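Local structure of glycoside hydrolase family protein (Novosphingobium sp. PP1Y, 6Q2F) at residues Thr95-Val99 / Asp100-Val104. The protein is an alpha-L-rhamnosidase, a glycoside hydrolase that probably removes terminal alpha-L-rhamnose from glycosides. Numbering follows the deposited sequence.
Sequences TPQIV and DHRLV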
ATOM      1  N   THR A  95      -0.121 -10.531 -24.354  1.00 36.05           N
ATOM      2  CA  THR A  95      -1.531 -10.318 -24.669  1.00 38.10           C
ATOM      3  C   THR A  95      -1.732 -10.644 -26.142  1.00 35.08           C
ATOM      4  O   THR A  95      -0.924 -10.212 -26.976  1.00 36.18           O
ATOM      5  CB  THR A  95      -1.991  -8.871 -24.416  1.00 35.07           C
ATOM      6  OG1 THR A  95      -1.671  -8.479 -23.079  1.00 35.60           O
ATOM      7  CG2 THR A  95      -3.492  -8.759 -24.619  1.00 32.69           C
ATOM      8  N   PRO A  96      -2.790 -11.374 -26.503  1.00 34.89           N
ATOM      9  CA  PRO A  96      -3.008 -11.674 -27.923  1.00 37.95           C
ATOM     10  C   PRO A  96      -3.122 -10.395 -28.737  1.00 31.15           C
ATOM     11  O   PRO A  96      -3.604  -9.363 -28.265  1.00 34.53           O
ATOM     12  CB  PRO A  96      -4.320 -12.473 -27.934  1.00 39.59           C
ATOM     13  CG  PRO A  96      -4.440 -13.014 -26.515  1.00 39.61           C
ATOM     14  CD  PRO A  96      -3.839 -11.956 -25.650  1.00 35.84           C
ATOM     15  N   GLN A  97      -2.618 -10.462 -29.958  1.00 35.26           N
ATOM     16  CA  GLN A  97      -2.670  -9.328 -30.867  1.00 42.94           C
ATOM     17  C   GLN A  97      -4.054  -9.284 -31.500  1.00 36.41           C
ATOM     18  O   GLN A  97      -4.443 -10.199 -32.225  1.00 40.95           O
ATOM     19  CB  GLN A  97      -1.586  -9.440 -31.933  1.00 38.24           C
ATOM     20  CG  GLN A  97      -1.461  -8.188 -32.779  1.00 41.36           C
ATOM     21  CD  GLN A  97      -0.486  -8.362 -33.921  1.00 48.23           C
ATOM     22  OE1 GLN A  97       0.532  -9.041 -33.786  1.00 46.37           O
ATOM     23  NE2 GLN A  97      -0.799  -7.751 -35.065  1.00 45.57           N
ATOM     24  N   ILE A  98      -4.804  -8.230 -31.204  1.00 33.56           N
ATOM     25  CA  ILE A  98      -6.110  -8.004 -31.803  1.00 39.77           C
ATOM     26  C   ILE A  98      -6.124  -6.749 -32.640  1.00 38.85           C
ATOM     27  O   ILE A  98      -7.171  -6.376 -33.175  1.00 42.65           O
ATOM     28  CB  ILE A  98      -7.209  -7.960 -30.731  1.00 34.16           C
ATOM     29  CG1 ILE A  98      -6.999  -6.746 -29.828  1.00 36.99           C
ATOM     30  CG2 ILE A  98      -7.132  -9.209 -29.883  1.00 34.69           C
ATOM     31  CD1 ILE A  98      -8.247  -6.373 -29.025  1.00 34.60           C
ATOM     32  N   VAL A  99      -4.992  -6.084 -32.767  1.00 34.61           N
ATOM     33  CA  VAL A  99      -4.842  -4.997 -33.700  1.00 34.78           C
ATOM     34  C   VAL A  99      -4.074  -5.495 -34.915  1.00 37.02           C
ATOM     35  O   VAL A  99      -3.366  -6.508 -34.882  1.00 37.01           O
ATOM     36  CB  VAL A  99      -4.121  -3.799 -33.063  1.00 31.62           C
ATOM     37  CG1 VAL A  99      -4.920  -3.289 -31.886  1.00 29.22           C
ATOM     38  CG2 VAL A  99      -2.705  -4.204 -32.652  1.00 26.98           C
ATOM     39  N   ASP A 100      -4.207  -4.746 -36.003  1.00 39.03           N
ATOM     40  CA  ASP A 100      -3.495  -5.053 -37.232  1.00 36.96           C
ATOM     41  C   ASP A 100      -1.981  -5.083 -37.016  1.00 36.00           C
ATOM     42  O   ASP A 100      -1.286  -5.945 -37.567  1.00 41.85           O
ATOM     43  CB  ASP A 100      -3.893  -4.024 -38.286  1.00 49.30           C
ATOM     44  CG  ASP A 100      -3.242  -4.276 -39.602  1.00 56.41           C
ATOM     45  OD1 ASP A 100      -2.111  -3.785 -39.785  1.00 61.16           O
ATOM     46  OD2 ASP A 100      -3.861  -4.959 -40.446  1.00 71.16           O
ATOM     47  N   HIS A 101      -1.455  -4.170 -36.201  1.00 38.13           N
ATOM     48  CA  HIS A 101      -0.033  -4.183 -35.874  1.00 39.98           C
ATOM     49  C   HIS A 101       0.209  -3.555 -34.504  1.00 43.35           C
ATOM     50  O   HIS A 101      -0.300  -2.466 -34.206  1.00 37.07           O
ATOM     51  CB  HIS A 101       0.787  -3.451 -36.938  1.00 35.16           C
ATOM     52  CG  HIS A 101       0.303  -2.064 -37.219  1.00 46.39           C
ATOM     53  ND1 HIS A 101      -0.774  -1.801 -38.040  1.00 47.76           N
ATOM     54  CD2 HIS A 101       0.756  -0.858 -36.795  1.00 45.50           C
ATOM     55  CE1 HIS A 101      -0.969  -0.496 -38.106  1.00 50.31           C
ATOM     56  NE2 HIS A 101      -0.056   0.100 -37.357  1.00 47.78           N
ATOM     57  N   ARG A 102       1.014  -4.234 -33.692  1.00 42.15           N
ATOM     58  CA  ARG A 102       1.328  -3.740 -32.362  1.00 38.09           C
ATOM     59  C   ARG A 102       2.145  -2.459 -32.452  1.00 37.86           C
ATOM     60  O   ARG A 102       3.017  -2.314 -33.314  1.00 36.25           O
ATOM     61  CB  ARG A 102       2.098  -4.796 -31.565  1.00 36.97           C
ATOM     62  CG  ARG A 102       1.324  -6.096 -31.290  1.00 33.51           C
ATOM     63  CD  ARG A 102       2.124  -6.953 -30.308  1.00 36.99           C
ATOM     64  NE  ARG A 102       1.742  -8.371 -30.282  1.00 38.30           N
ATOM     65  CZ  ARG A 102       0.906  -8.915 -29.403  1.00 34.83           C
ATOM     66  NH1 ARG A 102       0.319  -8.176 -28.462  1.00 30.72           N
ATOM     67  NH2 ARG A 102       0.658 -10.212 -29.462  1.00 31.22           N
ATOM     68  N   LEU A 103       1.844  -1.517 -31.560  1.00 33.90           N
ATOM     69  CA  LEU A 103       2.605  -0.282 -31.457  1.00 34.95           C
ATOM     70  C   LEU A 103       3.676  -0.479 -30.395  1.00 36.59           C
ATOM     71  O   LEU A 103       3.355  -0.740 -29.234  1.00 33.92           O
ATOM     72  CB  LEU A 103       1.681   0.886 -31.106  1.00 30.80           C
ATOM     73  CG  LEU A 103       0.632   1.251 -32.164  1.00 36.85           C
ATOM     74  CD1 LEU A 103      -0.332   2.314 -31.686  1.00 30.78           C
ATOM     75  CD2 LEU A 103       1.263   1.640 -33.477  1.00 41.62           C
ATOM     76  N   VAL A 104       4.944  -0.374 -30.796  1.00 32.55           N
ATOM     77  CA  VAL A 104       6.062  -0.639 -29.895  1.00 24.53           C
ATOM     78  C   VAL A 104       6.444   0.648 -29.171  1.00 27.78           C
ATOM     79  O   VAL A 104       6.655   1.697 -29.800  1.00 28.63           O
ATOM     80  CB  VAL A 104       7.252  -1.230 -30.666  1.00 30.61           C
ATOM     81  CG1 VAL A 104       8.473  -1.390 -29.750  1.00 29.05           C
ATOM     82  CG2 VAL A 104       6.837  -2.584 -31.253  1.00 26.97           C
TER
HETATM   83  O   HOH W   1       2.478  -6.330 -34.725  1.00 42.82           O
HETATM   84  O   HOH W   2       1.641 -11.401 -32.115  1.00 70.82           O
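Thr95 O takes two hydrogen bonds from the end of the Arg102 guanidinium, at 2.8 Å from NH1 and 2.9 Å from NH2. The oxygen lies near the guanidinium plane, and both bonds are bent. NH1 also donates to Asn63 O. Gln97 comes next and crosses the Arg102 side chain at a slant. Its CB sits off-centre over one guanidinium face, 3.4 Å from Arg102 NH2. Its CG, anti to the backbone N (chi1 -171°), meets Arg102 CG at 3.8 Å, where the two chains cross. This is the loop from strand 85-91 to helix 108-124, one of the beta-to-alpha loops of a (beta/alpha)8 barrel. Water 2 bridges Gln97 OE1 and Arg102 NH2. Within 95-99, Gln97 NE2 donates to Val99 O at 2.9 Å, nearly straight at 164°, which ties the amide to the backbone two residues on. With an alanine in place of Arg102, Thr95 O would probably lose both of these guanidinium donors and Gln97 CB the flat group it packs on. Val99 presses CG2 against His101 O at 3.3 Å. His101 ND1 donates to the anti lone pair of Asp100 OD1, and NE2 is hydrogen-bonded to Glu109 OE1 in helix 108-124.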